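Local coordinates for protein enoyl-CoA hydratase/isomerase (PDB 3P5M) that probably acts on enoyl-CoA thioesters as a hydratase or isomerase of the crotonase superfamily, at residues Phe237-Arg242 with Thr249-Gly254; Leu127-Thr130 with Pro136-Gly139; Asp79-Val84 with Val104-Ser109; Gly139-Leu144 with Ala222-Gly227. One frame throughout, in Å; residues are numbered along the deposited sequence.

Interaction 1: residues Phe237-Arg242 with Thr249-Gly254; sequences FREGAR and TPNFRG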
loop_
_atom_site.group_PDB
_atom_site.type_symbol
_atom_site.label_atom_id
_atom_site.label_comp_id
_atom_site.label_asym_id
_atom_site.label_seq_id
_atom_site.Cartn_x
_atom_site.Cartn_y
_atom_site.Cartn_z
ATOM N N PHE B 237 -12.264 -28.486 -24.388
ATOM C CA PHE B 237 -11.271 -29.282 -23.703
ATOM C C PHE B 237 -10.358 -30.063 -24.672
ATOM O O PHE B 237 -9.129 -30.024 -24.550
ATOM C CB PHE B 237 -11.937 -30.249 -22.719
ATOM C CG PHE B 237 -10.970 -31.179 -22.058
ATOM C CD1 PHE B 237 -9.981 -30.685 -21.225
ATOM C CD2 PHE B 237 -11.024 -32.544 -22.300
ATOM C CE1 PHE B 237 -9.079 -31.544 -20.611
ATOM C CE2 PHE B 237 -10.129 -33.394 -21.696
ATOM C CZ PHE B 237 -9.157 -32.889 -20.836
ATOM N N ARG B 238 -10.949 -30.785 -25.622
ATOM C CA ARG B 238 -10.123 -31.469 -26.637
ATOM C C ARG B 238 -9.109 -30.473 -27.223
ATOM O O ARG B 238 -7.925 -30.786 -27.306
ATOM C CB ARG B 238 -10.973 -32.118 -27.739
ATOM N N GLU B 239 -9.570 -29.273 -27.596
ATOM C CA GLU B 239 -8.692 -28.231 -28.156
ATOM C C GLU B 239 -7.685 -27.689 -27.106
ATOM O O GLU B 239 -6.501 -27.478 -27.415
ATOM C CB GLU B 239 -9.512 -27.094 -28.810
ATOM C CG GLU B 239 -8.787 -25.723 -28.951
ATOM C CD GLU B 239 -7.814 -25.646 -30.131
ATOM O OE1 GLU B 239 -7.679 -26.623 -30.881
ATOM O OE2 GLU B 239 -7.175 -24.599 -30.320
ATOM N N GLY B 240 -8.157 -27.494 -25.877
ATOM C CA GLY B 240 -7.290 -27.038 -24.806
ATOM C C GLY B 240 -6.171 -28.031 -24.559
ATOM O O GLY B 240 -4.998 -27.666 -24.509
ATOM N N ALA B 241 -6.539 -29.298 -24.419
ATOM C CA ALA B 241 -5.563 -30.349 -24.179
ATOM C C ALA B 241 -4.580 -30.422 -25.349
ATOM O O ALA B 241 -3.367 -30.525 -25.121
ATOM C CB ALA B 241 -6.251 -31.687 -23.932
ATOM N N ARG B 242 -5.102 -30.328 -26.582
ATOM C CA ARG B 242 -4.277 -30.426 -27.791
ATOM C C ARG B 242 -3.297 -29.249 -27.838
ATOM O O ARG B 242 -2.085 -29.449 -28.073
ATOM C CB ARG B 242 -5.120 -30.566 -29.080
ATOM N N THR B 249 -1.338 -21.598 -28.602
ATOM C CA THR B 249 -2.520 -20.952 -28.051
ATOM C C THR B 249 -3.803 -21.686 -28.496
ATOM O O THR B 249 -4.002 -21.913 -29.694
ATOM C CB THR B 249 -2.546 -19.435 -28.407
ATOM O OG1 THR B 249 -1.611 -18.756 -27.567
ATOM C CG2 THR B 249 -3.916 -18.815 -28.165
ATOM N N PRO B 250 -4.676 -22.034 -27.524
ATOM C CA PRO B 250 -5.936 -22.667 -27.873
ATOM C C PRO B 250 -6.894 -21.699 -28.571
ATOM O O PRO B 250 -6.805 -20.492 -28.446
ATOM C CB PRO B 250 -6.493 -23.116 -26.521
ATOM C CG PRO B 250 -5.964 -22.094 -25.560
ATOM C CD PRO B 250 -4.574 -21.783 -26.072
ATOM N N ASN B 251 -7.799 -22.277 -29.316
ATOM C CA ASN B 251 -8.751 -21.569 -30.120
ATOM C C ASN B 251 -10.142 -21.966 -29.605
ATOM O O ASN B 251 -10.814 -22.805 -30.214
ATOM C CB ASN B 251 -8.576 -22.094 -31.541
ATOM C CG ASN B 251 -8.777 -21.055 -32.563
ATOM O OD1 ASN B 251 -9.060 -19.895 -32.249
ATOM N ND2 ASN B 251 -8.626 -21.444 -33.826
ATOM N N PHE B 252 -10.575 -21.390 -28.487
ATOM C CA PHE B 252 -11.840 -21.843 -27.894
ATOM C C PHE B 252 -13.052 -21.396 -28.706
ATOM O O PHE B 252 -13.013 -20.340 -29.339
ATOM C CB PHE B 252 -11.931 -21.386 -26.445
ATOM C CG PHE B 252 -10.916 -22.041 -25.547
ATOM C CD1 PHE B 252 -10.896 -23.434 -25.377
ATOM C CD2 PHE B 252 -9.974 -21.271 -24.870
ATOM C CE1 PHE B 252 -9.943 -24.065 -24.530
ATOM C CE2 PHE B 252 -9.023 -21.876 -24.023
ATOM C CZ PHE B 252 -9.006 -23.284 -23.862
ATOM N N ARG B 253 -14.120 -22.198 -28.686
ATOM C CA ARG B 253 -15.321 -21.918 -29.471
ATOM C C ARG B 253 -16.568 -21.795 -28.609
ATOM O O ARG B 253 -17.617 -21.400 -29.091
ATOM C CB ARG B 253 -15.513 -23.002 -30.567
ATOM N N GLY B 254 -16.445 -22.128 -27.326
ATOM C CA GLY B 254 -17.586 -22.177 -26.429
ATOM C C GLY B 254 -18.445 -23.425 -26.614
ATOM O O GLY B 254 -19.647 -23.396 -26.305
#

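Interaction 2: residues Leu127-Thr130 with Pro136-Gly139; sequences LAFT and PDGG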
loop_
_atom_site.group_PDB
_atom_site.type_symbol
_atom_site.label_atom_id
_atom_site.label_comp_id
_atom_site.label_asym_id
_atom_site.label_seq_id
_atom_site.Cartn_x
_atom_site.Cartn_y
_atom_site.Cartn_z
ATOM N N LEU B 127 -5.218 -20.394 -10.825
ATOM C CA LEU B 127 -6.269 -21.305 -11.318
ATOM C C LEU B 127 -6.082 -21.420 -12.834
ATOM O O LEU B 127 -6.761 -20.746 -13.627
ATOM C CB LEU B 127 -7.657 -20.779 -10.943
ATOM C CG LEU B 127 -7.943 -20.558 -9.454
ATOM C CD1 LEU B 127 -9.382 -20.031 -9.217
ATOM C CD2 LEU B 127 -7.705 -21.840 -8.644
ATOM N N ALA B 128 -5.112 -22.233 -13.239
ATOM C CA ALA B 128 -4.819 -22.347 -14.667
ATOM C C ALA B 128 -5.810 -23.241 -15.412
ATOM O O ALA B 128 -5.651 -23.450 -16.603
ATOM C CB ALA B 128 -3.381 -22.819 -14.915
ATOM N N PHE B 129 -6.839 -23.744 -14.745
ATOM C CA PHE B 129 -7.691 -24.744 -15.377
ATOM C C PHE B 129 -8.267 -24.247 -16.703
ATOM O O PHE B 129 -8.266 -24.986 -17.689
ATOM C CB PHE B 129 -8.866 -25.170 -14.475
ATOM C CG PHE B 129 -8.529 -25.359 -13.011
ATOM C CD1 PHE B 129 -8.425 -26.652 -12.476
ATOM C CD2 PHE B 129 -8.384 -24.255 -12.150
ATOM C CE1 PHE B 129 -8.152 -26.845 -11.140
ATOM C CE2 PHE B 129 -8.128 -24.440 -10.792
ATOM C CZ PHE B 129 -8.015 -25.753 -10.277
ATOM N N THR B 130 -8.762 -23.000 -16.732
ATOM C CA THR B 130 -9.458 -22.489 -17.921
ATOM C C THR B 130 -8.593 -22.440 -19.152
ATOM O O THR B 130 -9.125 -22.374 -20.267
ATOM C CB THR B 130 -10.153 -21.107 -17.718
ATOM O OG1 THR B 130 -9.256 -20.182 -17.106
ATOM C CG2 THR B 130 -11.394 -21.237 -16.857
ATOM N N PRO B 136 -12.397 -24.624 -11.908
ATOM C CA PRO B 136 -11.688 -24.859 -10.641
ATOM C C PRO B 136 -12.218 -26.131 -9.984
ATOM O O PRO B 136 -13.357 -26.513 -10.245
ATOM C CB PRO B 136 -12.024 -23.617 -9.817
ATOM C CG PRO B 136 -12.177 -22.525 -10.875
ATOM C CD PRO B 136 -12.892 -23.231 -12.008
ATOM N N ASP B 137 -11.378 -26.793 -9.184
ATOM C CA ASP B 137 -11.782 -28.007 -8.438
ATOM C C ASP B 137 -11.268 -28.004 -6.984
ATOM O O ASP B 137 -10.674 -27.014 -6.517
ATOM C CB ASP B 137 -11.278 -29.263 -9.145
ATOM C CG ASP B 137 -9.769 -29.321 -9.212
ATOM O OD1 ASP B 137 -9.070 -28.548 -8.500
ATOM O OD2 ASP B 137 -9.268 -30.146 -9.986
ATOM N N GLY B 138 -11.488 -29.118 -6.278
ATOM C CA GLY B 138 -11.081 -29.232 -4.886
ATOM C C GLY B 138 -12.028 -28.514 -3.956
ATOM O O GLY B 138 -11.949 -28.695 -2.750
ATOM N N GLY B 139 -12.938 -27.719 -4.510
ATOM C CA GLY B 139 -13.754 -26.804 -3.739
ATOM C C GLY B 139 -13.083 -25.419 -3.656
ATOM O O GLY B 139 -13.470 -24.604 -2.827
#

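Interaction 3: residues Asp79-Val84 with Val104-Ser109; sequences DAANRV and VGFGCS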
loop_
_atom_site.group_PDB
_atom_site.type_symbol
_atom_site.label_atom_id
_atom_site.label_comp_id
_atom_site.label_asym_id
_atom_site.label_seq_id
_atom_site.Cartn_x
_atom_site.Cartn_y
_atom_site.Cartn_z
ATOM N N ASP B 79 -13.460 -36.584 -6.938
ATOM C CA ASP B 79 -13.840 -37.096 -5.601
ATOM C C ASP B 79 -12.658 -37.162 -4.622
ATOM O O ASP B 79 -12.769 -36.719 -3.464
ATOM C CB ASP B 79 -14.543 -38.465 -5.669
ATOM C CG ASP B 79 -15.932 -38.400 -6.348
ATOM O OD1 ASP B 79 -16.560 -37.314 -6.458
ATOM O OD2 ASP B 79 -16.407 -39.473 -6.778
ATOM N N ALA B 80 -11.539 -37.728 -5.066
ATOM C CA ALA B 80 -10.368 -37.838 -4.178
ATOM C C ALA B 80 -9.834 -36.447 -3.750
ATOM O O ALA B 80 -9.560 -36.195 -2.536
ATOM C CB ALA B 80 -9.265 -38.724 -4.836
ATOM N N ALA B 81 -9.718 -35.543 -4.732
ATOM C CA ALA B 81 -9.295 -34.138 -4.507
ATOM C C ALA B 81 -10.227 -33.425 -3.542
ATOM O O ALA B 81 -9.778 -32.726 -2.627
ATOM C CB ALA B 81 -9.256 -33.412 -5.806
ATOM N N ASN B 82 -11.528 -33.628 -3.729
ATOM C CA ASN B 82 -12.514 -33.119 -2.783
ATOM C C ASN B 82 -12.304 -33.634 -1.367
ATOM O O ASN B 82 -12.352 -32.854 -0.392
ATOM C CB ASN B 82 -13.944 -33.378 -3.290
ATOM C CG ASN B 82 -14.335 -32.443 -4.443
ATOM O OD1 ASN B 82 -13.724 -31.383 -4.620
ATOM N ND2 ASN B 82 -15.375 -32.810 -5.196
ATOM N N ARG B 83 -12.035 -34.937 -1.238
ATOM C CA ARG B 83 -11.872 -35.519 0.094
ATOM C C ARG B 83 -10.578 -35.074 0.768
ATOM O O ARG B 83 -10.538 -34.983 1.986
ATOM C CB ARG B 83 -11.996 -37.058 0.055
ATOM C CG ARG B 83 -13.490 -37.552 0.081
ATOM C CD ARG B 83 -13.749 -38.739 -0.874
ATOM N NE ARG B 83 -12.496 -39.470 -1.098
ATOM C CZ ARG B 83 -12.330 -40.449 -1.985
ATOM N NH1 ARG B 83 -13.361 -40.840 -2.728
ATOM N NH2 ARG B 83 -11.129 -41.031 -2.120
ATOM N N VAL B 84 -9.525 -34.779 -0.009
ATOM C CA VAL B 84 -8.273 -34.251 0.573
ATOM C C VAL B 84 -8.573 -32.927 1.264
ATOM O O VAL B 84 -8.225 -32.717 2.423
ATOM C CB VAL B 84 -7.155 -34.077 -0.488
ATOM C CG1 VAL B 84 -5.984 -33.266 0.062
ATOM C CG2 VAL B 84 -6.655 -35.465 -0.988
ATOM N N VAL B 104 -0.806 -24.564 -8.398
ATOM C CA VAL B 104 -1.596 -24.365 -9.606
ATOM C C VAL B 104 -2.741 -25.371 -9.630
ATOM O O VAL B 104 -2.563 -26.550 -9.286
ATOM C CB VAL B 104 -0.706 -24.612 -10.886
ATOM C CG1 VAL B 104 -1.505 -24.465 -12.178
ATOM C CG2 VAL B 104 0.517 -23.686 -10.887
ATOM N N GLY B 105 -3.906 -24.901 -10.066
ATOM C CA GLY B 105 -5.072 -25.770 -10.154
ATOM C C GLY B 105 -5.417 -26.304 -8.787
ATOM O O GLY B 105 -5.514 -25.524 -7.837
ATOM N N PHE B 106 -5.586 -27.619 -8.675
ATOM C CA PHE B 106 -5.768 -28.241 -7.346
ATOM C C PHE B 106 -4.630 -27.956 -6.338
ATOM O O PHE B 106 -4.844 -28.026 -5.130
ATOM C CB PHE B 106 -5.957 -29.767 -7.430
ATOM C CG PHE B 106 -6.104 -30.406 -6.073
ATOM C CD1 PHE B 106 -7.300 -30.283 -5.365
ATOM C CD2 PHE B 106 -5.034 -31.035 -5.464
ATOM C CE1 PHE B 106 -7.434 -30.811 -4.102
ATOM C CE2 PHE B 106 -5.170 -31.581 -4.195
ATOM C CZ PHE B 106 -6.373 -31.478 -3.525
ATOM N N GLY B 107 -3.423 -27.672 -6.819
ATOM C CA GLY B 107 -2.327 -27.245 -5.919
ATOM C C GLY B 107 -2.651 -25.973 -5.150
ATOM O O GLY B 107 -2.214 -25.784 -4.010
ATOM N N CYS B 108 -3.410 -25.090 -5.776
ATOM C CA CYS B 108 -3.893 -23.908 -5.099
ATOM C C CYS B 108 -4.957 -24.288 -4.060
ATOM O O CYS B 108 -4.869 -23.917 -2.873
ATOM C CB CYS B 108 -4.443 -22.888 -6.126
ATOM S SG CYS B 108 -4.973 -21.317 -5.391
ATOM N N SER B 109 -5.973 -25.030 -4.500
ATOM C CA SER B 109 -7.011 -25.509 -3.604
ATOM C C SER B 109 -6.392 -26.157 -2.342
ATOM O O SER B 109 -6.832 -25.876 -1.218
ATOM C CB SER B 109 -7.872 -26.534 -4.334
ATOM O OG SER B 109 -8.328 -26.027 -5.584
#

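Interaction 4: residues Gly139-Leu144 with Ala222-Gly227; sequences GASALL and AIEAEG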
loop_
_atom_site.group_PDB
_atom_site.type_symbol
_atom_site.label_atom_id
_atom_site.label_comp_id
_atom_site.label_asym_id
_atom_site.label_seq_id
_atom_site.Cartn_x
_atom_site.Cartn_y
_atom_site.Cartn_z
ATOM N N GLY B 139 -12.938 -27.719 -4.510
ATOM C CA GLY B 139 -13.754 -26.804 -3.739
ATOM C C GLY B 139 -13.083 -25.419 -3.656
ATOM O O GLY B 139 -13.470 -24.604 -2.827
ATOM N N ALA B 140 -12.095 -25.148 -4.515
ATOM C CA ALA B 140 -11.564 -23.780 -4.689
ATOM C C ALA B 140 -12.667 -22.691 -4.789
ATOM O O ALA B 140 -12.510 -21.569 -4.263
ATOM C CB ALA B 140 -10.630 -23.702 -5.928
ATOM N N SER B 141 -13.791 -23.012 -5.441
ATOM C CA SER B 141 -14.812 -21.965 -5.688
ATOM C C SER B 141 -15.468 -21.510 -4.388
ATOM O O SER B 141 -15.924 -20.389 -4.297
ATOM C CB SER B 141 -15.892 -22.420 -6.677
ATOM O OG SER B 141 -15.302 -22.975 -7.843
ATOM N N ALA B 142 -15.516 -22.390 -3.394
ATOM C CA ALA B 142 -16.031 -22.029 -2.062
ATOM C C ALA B 142 -14.942 -21.486 -1.168
ATOM O O ALA B 142 -15.226 -20.606 -0.355
ATOM C CB ALA B 142 -16.688 -23.238 -1.384
ATOM N N LEU B 143 -13.706 -21.974 -1.304
ATOM C CA LEU B 143 -12.607 -21.504 -0.436
ATOM C C LEU B 143 -12.204 -20.069 -0.740
ATOM O O LEU B 143 -12.192 -19.226 0.141
ATOM C CB LEU B 143 -11.343 -22.383 -0.550
ATOM C CG LEU B 143 -11.428 -23.866 -0.135
ATOM C CD1 LEU B 143 -10.184 -24.617 -0.570
ATOM C CD2 LEU B 143 -11.562 -23.929 1.373
ATOM N N LEU B 144 -11.886 -19.800 -1.991
ATOM C CA LEU B 144 -11.407 -18.476 -2.398
ATOM C C LEU B 144 -12.278 -17.237 -2.025
ATOM O O LEU B 144 -11.747 -16.235 -1.516
ATOM C CB LEU B 144 -10.993 -18.516 -3.883
ATOM C CG LEU B 144 -9.608 -19.120 -4.201
ATOM C CD1 LEU B 144 -9.440 -19.536 -5.673
ATOM C CD2 LEU B 144 -8.557 -18.069 -3.901
ATOM N N ALA B 222 -19.623 -30.646 -5.154
ATOM C CA ALA B 222 -20.520 -31.408 -6.028
ATOM C C ALA B 222 -20.821 -30.716 -7.373
ATOM O O ALA B 222 -20.949 -31.367 -8.404
ATOM C CB ALA B 222 -21.800 -31.723 -5.310
ATOM N N ILE B 223 -20.961 -29.397 -7.349
ATOM C CA ILE B 223 -21.125 -28.647 -8.573
ATOM C C ILE B 223 -19.861 -28.698 -9.420
ATOM O O ILE B 223 -19.965 -28.878 -10.625
ATOM C CB ILE B 223 -21.581 -27.234 -8.308
ATOM C CG1 ILE B 223 -23.040 -27.285 -7.795
ATOM C CG2 ILE B 223 -21.443 -26.383 -9.579
ATOM C CD1 ILE B 223 -23.482 -26.026 -7.030
ATOM N N GLU B 224 -18.685 -28.547 -8.799
ATOM C CA GLU B 224 -17.415 -28.580 -9.539
ATOM C C GLU B 224 -17.180 -29.952 -10.161
ATOM O O GLU B 224 -16.690 -30.035 -11.271
ATOM C CB GLU B 224 -16.204 -28.230 -8.631
ATOM C CG GLU B 224 -16.166 -26.750 -8.134
ATOM C CD GLU B 224 -14.967 -26.456 -7.204
ATOM O OE1 GLU B 224 -14.283 -27.413 -6.775
ATOM O OE2 GLU B 224 -14.746 -25.262 -6.885
ATOM N N ALA B 225 -17.496 -31.018 -9.412
ATOM C CA ALA B 225 -17.363 -32.391 -9.894
ATOM C C ALA B 225 -18.307 -32.658 -11.070
ATOM O O ALA B 225 -17.902 -33.261 -12.062
ATOM C CB ALA B 225 -17.617 -33.387 -8.751
ATOM N N GLU B 226 -19.555 -32.196 -10.987
ATOM C CA GLU B 226 -20.463 -32.327 -12.161
ATOM C C GLU B 226 -19.985 -31.519 -13.375
ATOM O O GLU B 226 -20.056 -31.993 -14.520
ATOM C CB GLU B 226 -21.900 -31.904 -11.820
ATOM C CG GLU B 226 -22.838 -32.154 -12.956
ATOM C CD GLU B 226 -24.259 -31.766 -12.661
ATOM O OE1 GLU B 226 -24.633 -31.667 -11.479
ATOM O OE2 GLU B 226 -25.011 -31.559 -13.633
ATOM N N GLY B 227 -19.555 -30.275 -13.115
ATOM C CA GLY B 227 -19.036 -29.409 -14.147
ATOM C C GLY B 227 -17.803 -29.971 -14.844
ATOM O O GLY B 227 -17.731 -29.960 -16.076
#

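Interaction 1: residues Phe237-Arg242 with Thr249-Gly254
Glu239 reaches from its helix to the backbone of Asn251, and its carboxylate oxygen OE2 lies 2.6 Å from Asn251 N. This short hydrogen bond is noticeably bent, with an N-H...O angle of 137°. The amide meets OE2 on its anti side, somewhat out of the carboxylate plane. CG stands anti to the backbone N (chi1 158°) and the chain then bends at chi2, which turns Glu239 OE2 against the returning tail, 3.1 Å from Asn251 CB. The two side chains meet at a slant, with carboxylate and amide planes 49° apart, and the Asn251 amide itself leads away from the helix. Glutamate suits this place because it is long enough to bridge the gap and can serve two partners: the same OE2 forms a salt bridge with Arg248. The motif is a C-terminal tail folded back antiparallel along helix 235-245, in the helical region that follows the spiral core of the crotonase fold. Beside the polar bond, Phe252 sets its ring against the helix at Gly240, CE1 lying 4.0 Å from Gly240 CA. With no side chain, Gly240 lets the ring come that near. Pro250 CB sits 3.6 Å above one face of the Phe252 ring, offset toward the rim. Further along, Asp236 accepts hydrogen bonds from Arg253 N and Gly254 N, and Phe252 packs on Gly196 of a second subunit.

Interaction 2: residues Leu127-Thr130 with Pro136-Gly139
Phe129 and Pro136 share most of the buried surface, with the proline laid over one face of the aromatic ring. Pro136 CA is 3.6 Å from the centre of the Phe129 ring and only 13° off its normal, a well-centred CH-pi contact. Its CB extends the cover to one side, 4.1 Å from Phe129 CE2. A proline suits this place: its backbone is stiff, and its CA hydrogen, next to an amide nitrogen and a carbonyl, is slightly polarised and so favours an electron-rich face. Phe129 has CG anti to the carbonyl carbon (chi1 -41°), which sends the ring across to the proline. Leu127 supports the pair from the same segment, with its CB at the ring edge, in plane, while its CD1 meets Pro136 CG at 4.1 Å. Asp137 comes third. Its OD1 approaches Phe129 CE1 obliquely, at 3.3 Å, and the carboxylate stands nearly perpendicular to the ring, at 82°. The two segments are the ends of a loop between strand 124-126 and helix 140-143, a region that in crotonase-fold enzymes commonly borders the active site. Leu127 and Pro136 also rest on Ala157 of helix 150-159, and Pro136 touches Thr205 of a second subunit. The polar backbone bonds outward, Asp137 O to Ser109 OG and Gly138 O to Gln221 NE2. No hydrogen bond joins the two segments themselves, so the cohesion between these loop ends rests on dispersion and CH-pi attraction.

Interaction 3: residues Asp79-Val84 with Val104-Ser109
Ala81 and Phe106 mark the closest approach of the two backbones, with CA atoms 7.4 Å apart, a gap that the Phe106 side chain bridges. Residues 79-84 are a regular piece of helix 74-90. Residues 104-109 pass from the end of strand 102-104 into helix 106-113, turning at Gly105, which occupies the N-cap position with a positive phi of 61° that glycine adopts easily. The first turn is tied by Gly107 N to Val104 O at 2.8 Å and by Cys108 N to Gly105 O at 3.0 Å. In crotonase-fold enzymes an amide at the start of the corresponding helix commonly helps form the oxyanion hole that holds the thioester carbonyl, and this turn is consistent with that role. Phe106 has CG anti to its backbone N, which drives the ring straight at the neighbouring helix. There CE1 meets Ala81 twice, lying 3.6 Å from its CB and 3.4 Å from its carbonyl O, the latter an oblique approach to the ring. Alanine fits because its methyl is small enough for an aromatic rim to come close to the helix backbone. One turn later, Val84 CG1 stands at the ring edge, near its plane, 4.0 Å from Phe106 CZ. Leu35 of helix 32-47 touches both Ala81 and Phe106, so three helices meet round the ring in the middle of the subunit, and Val30 and Asp137 border it as well.

Interaction 4: residues Gly139-Leu144 with Ala222-Gly227
The carboxylate of Glu224 is the flat group here, and its two oxygens are gripped separately by the start of helix 140-143. OE1 takes Gly139 N at 2.7 Å on its syn side, with the donor 21° out of the carboxylate plane. OE2 takes two donors from one residue. Ser141 N lies 2.8 Å from Glu224 OE2, almost in line with the C-O bond, and Ser141 OG lies 2.5 Å from Glu224 OE2, using the anti lone pair. Three bonds thus fix the group's rotation. Extended beyond CG (chi2 178°), Glu224 spans the gap between the helices, a task for which glutamate has both the length and the paired acceptors. Serine adds a hydroxyl to its amide, while Gly139, the N-cap residue, has backbone angles that suit glycine. Negative charge beside a helix N terminus is probably stabilised, which would favour the ionised form in this buried place. Helix 140-143 is thereby fastened to helix 217-231, where Val220 also packs on Ser141 and Ala142. On another side Ala140 rests on Ser109 of helix 106-113, and Ala208 of a second subunit covers both Ser141 and Glu224.

In the fold
From the N terminus, interaction 3 comes first, closing the passage from helix 74-90 through strands 95-99 and 102-104 into helix 106-113. Interaction 2 then closes a short loop after strand 124-126. Its last residue, Gly139, opens interaction 4, a far longer closure that brings helix 217-231 back to helix 140-143. Interaction 1 follows, folding the C-terminal tail onto helix 235-245. None nests in or crosses another. Interactions 2, 3 and 4 form one cluster, their centres 8 to 10 Å apart. Interaction 1 lies at the periphery, touching interaction 2 where Phe252 CZ is 3.7 Å from Thr130 O. Interactions 1, 2 and 4 also touch a second subunit.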